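PDB 4PQG: glycosyltransferase Gtf1 from Streptococcus pneumoniae, which belongs to the glycosyltransferases of the GT-B fold and carries an added extended beta-sheet domain beside its two Rossmann-like domains. Local coordinates for residues L52-T60 against I80-T88; R103-R111 against V121-N129. All coordinates share one frame; numbering follows the deposited sequence.

Contact 1 of 2, residues L52-T60 against I80-T88; sequences LADNIQHLT and IKIAPTSVT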
loop_
_atom_site.group_PDB
_atom_site.type_symbol
_atom_site.label_atom_id
_atom_site.label_comp_id
_atom_site.label_asym_id
_atom_site.label_seq_id
_atom_site.Cartn_x
_atom_site.Cartn_y
_atom_site.Cartn_z
ATOM N N LEU A 52 -12.010 -3.864 9.146
ATOM C CA LEU A 52 -13.075 -3.418 10.034
ATOM C C LEU A 52 -12.598 -2.339 11.009
ATOM O O LEU A 52 -13.406 -1.557 11.514
ATOM C CB LEU A 52 -13.661 -4.615 10.812
ATOM C CG LEU A 52 -14.541 -5.567 9.970
ATOM C CD1 LEU A 52 -15.001 -6.774 10.776
ATOM C CD2 LEU A 52 -15.746 -4.850 9.356
ATOM N N ALA A 53 -11.290 -2.291 11.247
ATOM C CA ALA A 53 -10.705 -1.309 12.173
ATOM C C ALA A 53 -10.979 0.109 11.680
ATOM O O ALA A 53 -11.107 1.053 12.476
ATOM C CB ALA A 53 -9.209 -1.552 12.317
ATOM N N ASP A 54 -11.057 0.240 10.354
ATOM C CA ASP A 54 -11.448 1.476 9.695
ATOM C C ASP A 54 -12.545 1.197 8.695
ATOM O O ASP A 54 -12.644 0.079 8.196
ATOM C CB ASP A 54 -10.257 2.027 8.909
ATOM C CG ASP A 54 -9.169 2.555 9.811
ATOM O OD1 ASP A 54 -9.387 3.618 10.416
ATOM O OD2 ASP A 54 -8.128 1.887 9.926
ATOM N N ASN A 55 -13.336 2.219 8.377
ATOM C CA ASN A 55 -14.183 2.190 7.195
ATOM C C ASN A 55 -13.265 2.171 5.960
ATOM O O ASN A 55 -12.475 3.084 5.774
ATOM C CB ASN A 55 -15.088 3.435 7.171
ATOM C CG ASN A 55 -16.026 3.468 5.971
ATOM O OD1 ASN A 55 -15.827 2.756 4.981
ATOM N ND2 ASN A 55 -17.068 4.303 6.062
ATOM N N ILE A 56 -13.365 1.138 5.116
ATOM C CA ILE A 56 -12.459 1.027 3.975
ATOM C C ILE A 56 -12.488 2.271 3.062
ATOM O O ILE A 56 -11.473 2.636 2.464
ATOM C CB ILE A 56 -12.650 -0.310 3.179
ATOM C CG1 ILE A 56 -11.412 -0.590 2.298
ATOM C CG2 ILE A 56 -13.962 -0.311 2.383
ATOM C CD1 ILE A 56 -11.448 -1.894 1.517
ATOM N N GLN A 57 -13.643 2.937 2.983
ATOM C CA GLN A 57 -13.779 4.128 2.164
ATOM C C GLN A 57 -12.835 5.237 2.659
ATOM O O GLN A 57 -12.283 6.001 1.866
ATOM C CB GLN A 57 -15.231 4.623 2.160
ATOM C CG GLN A 57 -15.486 5.754 1.161
ATOM C CD GLN A 57 -15.045 7.108 1.680
ATOM O OE1 GLN A 57 -14.878 7.289 2.878
ATOM N NE2 GLN A 57 -14.852 8.069 0.774
ATOM N N HIS A 58 -12.665 5.340 3.965
ATOM C CA HIS A 58 -11.753 6.353 4.507
ATOM C C HIS A 58 -10.354 6.131 4.002
ATOM O O HIS A 58 -9.642 7.080 3.680
ATOM C CB HIS A 58 -11.783 6.353 6.022
ATOM C CG HIS A 58 -13.132 6.657 6.603
ATOM N ND1 HIS A 58 -13.419 6.445 7.893
ATOM C CD2 HIS A 58 -14.296 7.158 6.016
ATOM C CE1 HIS A 58 -14.697 6.815 8.128
ATOM N NE2 HIS A 58 -15.229 7.243 6.982
ATOM N N LEU A 59 -9.961 4.865 3.908
ATOM C CA LEU A 59 -8.614 4.493 3.470
ATOM C C LEU A 59 -8.400 4.721 1.969
ATOM O O LEU A 59 -7.339 5.243 1.543
ATOM C CB LEU A 59 -8.317 3.035 3.849
ATOM C CG LEU A 59 -8.391 2.706 5.354
ATOM C CD1 LEU A 59 -8.302 1.213 5.645
ATOM C CD2 LEU A 59 -7.344 3.466 6.162
ATOM N N THR A 60 -9.384 4.324 1.167
ATOM C CA THR A 60 -9.273 4.444 -0.279
ATOM C C THR A 60 -9.324 5.914 -0.704
ATOM O O THR A 60 -8.554 6.332 -1.578
ATOM C CB THR A 60 -10.362 3.614 -1.008
ATOM O OG1 THR A 60 -11.664 4.014 -0.561
ATOM C CG2 THR A 60 -10.169 2.138 -0.723
ATOM N N ILE A 80 -25.164 -2.190 0.131
ATOM C CA ILE A 80 -24.593 -0.994 0.781
ATOM C C ILE A 80 -23.390 -0.513 -0.028
ATOM O O ILE A 80 -22.459 -1.294 -0.309
ATOM C CB ILE A 80 -24.211 -1.242 2.256
ATOM C CG1 ILE A 80 -25.483 -1.533 3.070
ATOM C CG2 ILE A 80 -23.384 -0.068 2.814
ATOM C CD1 ILE A 80 -25.268 -1.795 4.549
ATOM N N LYS A 81 -23.431 0.754 -0.440
ATOM C CA LYS A 81 -22.382 1.318 -1.285
ATOM C C LYS A 81 -21.162 1.717 -0.452
ATOM O O LYS A 81 -21.299 2.119 0.705
ATOM C CB LYS A 81 -22.894 2.548 -2.055
ATOM C CG LYS A 81 -24.113 2.306 -2.936
ATOM C CD LYS A 81 -23.910 1.159 -3.919
ATOM C CE LYS A 81 -25.209 0.858 -4.654
ATOM N NZ LYS A 81 -25.189 -0.498 -5.273
ATOM N N ILE A 82 -19.979 1.612 -1.059
ATOM C CA ILE A 82 -18.757 2.171 -0.491
ATOM C C ILE A 82 -19.000 3.655 -0.234
ATOM O O ILE A 82 -19.297 4.399 -1.168
ATOM C CB ILE A 82 -17.554 1.988 -1.453
ATOM C CG1 ILE A 82 -17.263 0.494 -1.695
ATOM C CG2 ILE A 82 -16.310 2.701 -0.926
ATOM C CD1 ILE A 82 -16.834 -0.268 -0.447
ATOM N N ALA A 83 -18.871 4.076 1.023
ATOM C CA ALA A 83 -19.227 5.441 1.442
ATOM C C ALA A 83 -18.526 5.843 2.742
ATOM O O ALA A 83 -18.162 4.990 3.524
ATOM C CB ALA A 83 -20.740 5.550 1.612
ATOM N N PRO A 84 -18.346 7.152 2.979
ATOM C CA PRO A 84 -17.824 7.625 4.263
ATOM C C PRO A 84 -18.770 7.320 5.422
ATOM O O PRO A 84 -19.976 7.152 5.196
ATOM C CB PRO A 84 -17.736 9.146 4.075
ATOM C CG PRO A 84 -17.745 9.379 2.599
ATOM C CD PRO A 84 -18.522 8.250 2.003
ATOM N N THR A 85 -18.234 7.247 6.638
ATOM C CA THR A 85 -19.047 7.116 7.842
ATOM C C THR A 85 -19.798 8.420 8.078
ATOM O O THR A 85 -19.189 9.490 8.114
ATOM C CB THR A 85 -18.213 6.751 9.096
ATOM O OG1 THR A 85 -17.630 5.446 8.932
ATOM C CG2 THR A 85 -19.086 6.745 10.356
ATOM N N SER A 86 -21.121 8.330 8.206
ATOM C CA SER A 86 -21.943 9.504 8.520
ATOM C C SER A 86 -22.929 9.235 9.652
ATOM O O SER A 86 -23.659 10.131 10.070
ATOM C CB SER A 86 -22.666 10.010 7.278
ATOM O OG SER A 86 -23.424 8.979 6.682
ATOM N N VAL A 87 -22.924 8.005 10.168
ATOM C CA VAL A 87 -23.724 7.641 11.332
ATOM C C VAL A 87 -23.244 8.381 12.596
ATOM O O VAL A 87 -22.047 8.439 12.869
ATOM C CB VAL A 87 -23.688 6.113 11.533
ATOM C CG1 VAL A 87 -24.282 5.715 12.867
ATOM C CG2 VAL A 87 -24.427 5.419 10.392
ATOM N N THR A 88 -24.190 8.925 13.367
ATOM C CA THR A 88 -23.880 9.673 14.597
ATOM C C THR A 88 -24.026 8.817 15.850
ATOM O O THR A 88 -24.565 7.719 15.787
ATOM C CB THR A 88 -24.813 10.881 14.779
ATOM O OG1 THR A 88 -26.166 10.424 14.882
ATOM C CG2 THR A 88 -24.690 11.854 13.621
HETATM O O HOH W 1 -17.596 1.684 3.086
#
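Asn55 ND2 gives both its hydrogens to the 80-88 loop: one goes to Ala83 O at 2.8 Å, within the carbonyl plane, the other to Thr85 OG1 at 3.1 Å, in the plane of the Asn55 amide. The other end of the amide, Asn55 OD1, accepts from Gln57 N of its own segment at 3.0 Å, from above the carbonyl plane, and also from a water. That water accepts weakly from Ala83 N, so Ala83 is reached from both ends of the Asn55 amide. With CG anti to the backbone N (chi1 -179°), the amide can cap the helix and face the loop at once, and bonds at both ends fix its rotation. His58 stands beside it, its ring roofed on one face by Asn55 CB, 3.5 Å above the plane and over the centre. His58 NE2 accepts from Thr85 N at 3.0 Å in an almost straight bond (176°). Thr85 OG1, already bonded to Asn55, is also tied to Phe150 O in the beta-sheet domain. Gln57 bends at chi2 (-80°) and lays its amide against the Pro84 ring, Gln57 CD lying 3.6 Å from Pro84 CG, while its NE2 is hydrogen-bonded to Asp67. Farther along, Gln57 CG rests on Ile82 CG2, and Ile82 CD1 meets Ile56 CG2 at 4.0 Å; Val70 and Trp72 of strand 70-72 adjoin these isoleucines. The arrangement is an asparagine N-cap at the start of helix 56-63, a helix of the N-terminal Rossmann-like domain of this GT-B enzyme, with the capping residue also holding the extended loop that leads to helix 89-93 and the beta-sheet domain.

Contact 2 of 2, residues R103-R111 against V121-N129; sequences REKNGKVLR and VTCYLVDEN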
loop_
_atom_site.group_PDB
_atom_site.type_symbol
_atom_site.label_atom_id
_atom_site.label_comp_id
_atom_site.label_asym_id
_atom_site.label_seq_id
_atom_site.Cartn_x
_atom_site.Cartn_y
_atom_site.Cartn_z
ATOM N N ARG A 103 -21.879 9.661 30.308
ATOM C CA ARG A 103 -20.826 9.281 29.372
ATOM C C ARG A 103 -19.425 9.434 29.958
ATOM O O ARG A 103 -19.241 10.011 31.036
ATOM C CB ARG A 103 -20.930 10.122 28.103
ATOM C CG ARG A 103 -22.342 10.239 27.583
ATOM C CD ARG A 103 -22.410 11.024 26.298
ATOM N NE ARG A 103 -23.653 10.701 25.615
ATOM C CZ ARG A 103 -23.951 11.062 24.375
ATOM N NH1 ARG A 103 -23.092 11.780 23.659
ATOM N NH2 ARG A 103 -25.115 10.700 23.849
ATOM N N GLU A 104 -18.447 8.883 29.246
ATOM C CA GLU A 104 -17.041 9.199 29.457
ATOM C C GLU A 104 -16.399 9.311 28.086
ATOM O O GLU A 104 -16.605 8.454 27.226
ATOM C CB GLU A 104 -16.336 8.109 30.260
ATOM C CG GLU A 104 -16.492 8.220 31.760
ATOM C CD GLU A 104 -16.216 6.908 32.470
ATOM O OE1 GLU A 104 -16.782 6.712 33.568
ATOM O OE2 GLU A 104 -15.447 6.068 31.933
ATOM N N LYS A 105 -15.640 10.378 27.880
ATOM C CA LYS A 105 -14.897 10.557 26.648
ATOM C C LYS A 105 -13.401 10.535 26.928
ATOM O O LYS A 105 -12.941 11.030 27.957
ATOM C CB LYS A 105 -15.297 11.856 25.967
ATOM C CG LYS A 105 -14.934 11.928 24.499
ATOM C CD LYS A 105 -15.538 13.173 23.883
ATOM C CE LYS A 105 -15.190 13.300 22.415
ATOM N NZ LYS A 105 -13.726 13.491 22.205
ATOM N N ASN A 106 -12.663 9.926 26.009
ATOM C CA ASN A 106 -11.219 9.841 26.076
ATOM C C ASN A 106 -10.725 9.772 24.639
ATOM O O ASN A 106 -10.653 8.688 24.052
ATOM C CB ASN A 106 -10.800 8.603 26.868
ATOM C CG ASN A 106 -9.341 8.628 27.279
ATOM O OD1 ASN A 106 -8.482 9.159 26.571
ATOM N ND2 ASN A 106 -9.049 8.042 28.438
ATOM N N GLY A 107 -10.420 10.937 24.068
ATOM C CA GLY A 107 -10.077 11.048 22.651
ATOM C C GLY A 107 -11.235 10.584 21.780
ATOM O O GLY A 107 -12.357 11.088 21.905
ATOM N N LYS A 108 -10.962 9.605 20.919
ATOM C CA LYS A 108 -11.960 9.037 19.994
ATOM C C LYS A 108 -12.871 7.987 20.657
ATOM O O LYS A 108 -13.794 7.470 20.021
ATOM C CB LYS A 108 -11.252 8.387 18.800
ATOM C CG LYS A 108 -10.585 9.357 17.842
ATOM C CD LYS A 108 -9.777 8.611 16.798
ATOM C CE LYS A 108 -9.170 9.573 15.796
ATOM N NZ LYS A 108 -8.457 8.818 14.734
ATOM N N VAL A 109 -12.596 7.657 21.918
ATOM C CA VAL A 109 -13.324 6.604 22.611
ATOM C C VAL A 109 -14.414 7.203 23.513
ATOM O O VAL A 109 -14.113 7.862 24.514
ATOM C CB VAL A 109 -12.364 5.701 23.396
ATOM C CG1 VAL A 109 -13.110 4.546 24.044
ATOM C CG2 VAL A 109 -11.252 5.185 22.477
ATOM N N LEU A 110 -15.675 7.014 23.117
ATOM C CA LEU A 110 -16.818 7.507 23.888
ATOM C C LEU A 110 -17.605 6.353 24.491
ATOM O O LEU A 110 -18.206 5.541 23.774
ATOM C CB LEU A 110 -17.725 8.389 23.023
ATOM C CG LEU A 110 -18.902 9.122 23.692
ATOM C CD1 LEU A 110 -18.424 10.310 24.533
ATOM C CD2 LEU A 110 -19.913 9.601 22.654
ATOM N N ARG A 111 -17.590 6.270 25.813
ATOM C CA ARG A 111 -18.333 5.231 26.492
ATOM C C ARG A 111 -19.621 5.801 27.066
ATOM O O ARG A 111 -19.597 6.788 27.808
ATOM C CB ARG A 111 -17.480 4.565 27.570
ATOM C CG ARG A 111 -18.126 3.324 28.145
ATOM C CD ARG A 111 -17.105 2.419 28.793
ATOM N NE ARG A 111 -16.178 1.859 27.813
ATOM C CZ ARG A 111 -15.188 1.024 28.114
ATOM N NH1 ARG A 111 -14.995 0.652 29.378
ATOM N NH2 ARG A 111 -14.396 0.562 27.154
ATOM N N VAL A 121 -22.244 0.963 26.100
ATOM C CA VAL A 121 -21.858 0.996 24.698
ATOM C C VAL A 121 -20.604 1.850 24.586
ATOM O O VAL A 121 -20.557 2.967 25.121
ATOM C CB VAL A 121 -22.972 1.613 23.818
ATOM C CG1 VAL A 121 -22.546 1.673 22.362
ATOM C CG2 VAL A 121 -24.266 0.824 23.952
ATOM N N THR A 122 -19.579 1.324 23.917
ATOM C CA THR A 122 -18.398 2.122 23.602
ATOM C C THR A 122 -18.426 2.486 22.123
ATOM O O THR A 122 -18.464 1.603 21.251
ATOM C CB THR A 122 -17.099 1.387 23.982
ATOM O OG1 THR A 122 -17.199 0.919 25.333
ATOM C CG2 THR A 122 -15.882 2.307 23.839
ATOM N N CYS A 123 -18.450 3.788 21.847
ATOM C CA CYS A 123 -18.389 4.294 20.488
ATOM C C CYS A 123 -16.977 4.715 20.129
ATOM O O CYS A 123 -16.278 5.373 20.922
ATOM C CB CYS A 123 -19.332 5.483 20.289
ATOM S SG CYS A 123 -21.089 5.120 20.530
ATOM N N TYR A 124 -16.569 4.338 18.924
ATOM C CA TYR A 124 -15.282 4.731 18.384
ATOM C C TYR A 124 -15.506 5.763 17.297
ATOM O O TYR A 124 -15.973 5.458 16.196
ATOM C CB TYR A 124 -14.489 3.507 17.903
ATOM C CG TYR A 124 -14.073 2.616 19.058
ATOM C CD1 TYR A 124 -12.816 2.748 19.652
ATOM C CD2 TYR A 124 -14.960 1.676 19.595
ATOM C CE1 TYR A 124 -12.441 1.941 20.726
ATOM C CE2 TYR A 124 -14.599 0.876 20.671
ATOM C CZ TYR A 124 -13.344 1.013 21.232
ATOM O OH TYR A 124 -12.991 0.205 22.288
ATOM N N LEU A 125 -15.188 7.004 17.638
ATOM C CA LEU A 125 -15.466 8.158 16.797
ATOM C C LEU A 125 -14.468 8.287 15.668
ATOM O O LEU A 125 -13.293 7.950 15.842
ATOM C CB LEU A 125 -15.452 9.443 17.646
ATOM C CG LEU A 125 -16.483 9.492 18.776
ATOM C CD1 LEU A 125 -15.972 10.358 19.919
ATOM C CD2 LEU A 125 -17.830 9.975 18.261
ATOM N N VAL A 126 -14.939 8.772 14.517
ATOM C CA VAL A 126 -14.072 9.050 13.377
ATOM C C VAL A 126 -13.117 10.166 13.795
ATOM O O VAL A 126 -11.914 10.082 13.560
ATOM C CB VAL A 126 -14.876 9.497 12.126
ATOM C CG1 VAL A 126 -13.965 9.795 10.939
ATOM C CG2 VAL A 126 -15.881 8.434 11.722
ATOM N N ASP A 127 -13.679 11.184 14.447
ATOM C CA ASP A 127 -12.971 12.415 14.792
ATOM C C ASP A 127 -13.316 12.773 16.242
ATOM O O ASP A 127 -14.495 12.917 16.589
ATOM C CB ASP A 127 -13.425 13.518 13.827
ATOM C CG ASP A 127 -12.632 14.821 13.970
ATOM O OD1 ASP A 127 -12.310 15.248 15.102
ATOM O OD2 ASP A 127 -12.357 15.435 12.920
ATOM N N GLU A 128 -12.284 12.905 17.079
ATOM C CA GLU A 128 -12.445 13.239 18.514
ATOM C C GLU A 128 -13.391 14.413 18.761
ATOM O O GLU A 128 -14.051 14.466 19.791
ATOM C CB GLU A 128 -11.099 13.561 19.180
ATOM C CG GLU A 128 -9.998 12.528 19.002
ATOM C CD GLU A 128 -9.142 12.748 17.754
ATOM O OE1 GLU A 128 -9.687 12.856 16.628
ATOM O OE2 GLU A 128 -7.902 12.791 17.901
ATOM N N ASN A 129 -13.450 15.347 17.817
ATOM C CA ASN A 129 -14.285 16.535 17.972
ATOM C C ASN A 129 -15.532 16.545 17.089
ATOM O O ASN A 129 -16.121 17.594 16.846
ATOM C CB ASN A 129 -13.455 17.808 17.754
ATOM C CG ASN A 129 -12.127 17.781 18.500
ATOM O OD1 ASN A 129 -11.087 18.081 17.919
ATOM N ND2 ASN A 129 -12.150 17.400 19.780
HETATM O O HOH W 2 -10.680 8.245 12.309
#
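Leu110 and Cys123 form an antiparallel hydrogen-bonded pair: Leu110 N donates to Cys123 O at 2.8 Å and Cys123 N to Leu110 O at 2.6 Å. Leu125 N continues the pattern with a bond to Lys108 O (2.8 Å, 175°). These bonds join strands 109-114 and 119-125, a beta hairpin near one edge of the antiparallel sheet of the GtfA extended beta-sheet domain; strand 100-106, at that edge, enters it through a type II' turn, Asn106 to Val109. Apolar side chains divide between the two faces. On one, Leu110 CB touches Leu125 CD1 at 4.1 Å, and helix 89-93 packs over Leu110 and Cys123. On the other, Val109 straddles two partners, CG1 on Thr122 CG2 at 3.6 Å and CG2 beside CE1 of the Tyr124 ring, which itself stacks with His135. Polar bonds from charged side chains go to neutral oxygens across this contact. Lys105, bent at chi4 (-65°), brings NZ to Glu128 O (2.6 Å) and Gly107 O, two carbonyls gripping one ammonium. Arg111 NE makes a weak bond to Thr122 OG1. Lys108, extended beyond CG, crosses Glu128 at a slant, the two CG atoms 3.4 Å apart, and its NZ makes a weak bond to a water that in turn donates to Val126 O.

Contact 1 and contact 2 have centres about 17 Å apart on the same side of the chain's centre, and they meet where Val126 CG2 packs on Thr85 CG2 at 3.9 Å. Both are partly buried, but contact 1 has proportionally fewer exposed residues; contact 2 lies farther out and includes exposed lysines. They hold different elements: a capped helix start against an irregular loop in one, neighbouring strands in the other. Accordingly, every direct hydrogen bond between 52-60 and 80-88 involves the side chain of Asn55 or His58, whereas backbone bonds in regular strand register dominate between 103-111 and 121-129. Helix 89-93, entered from the 80-88 loop, packs against the sheet of contact 2.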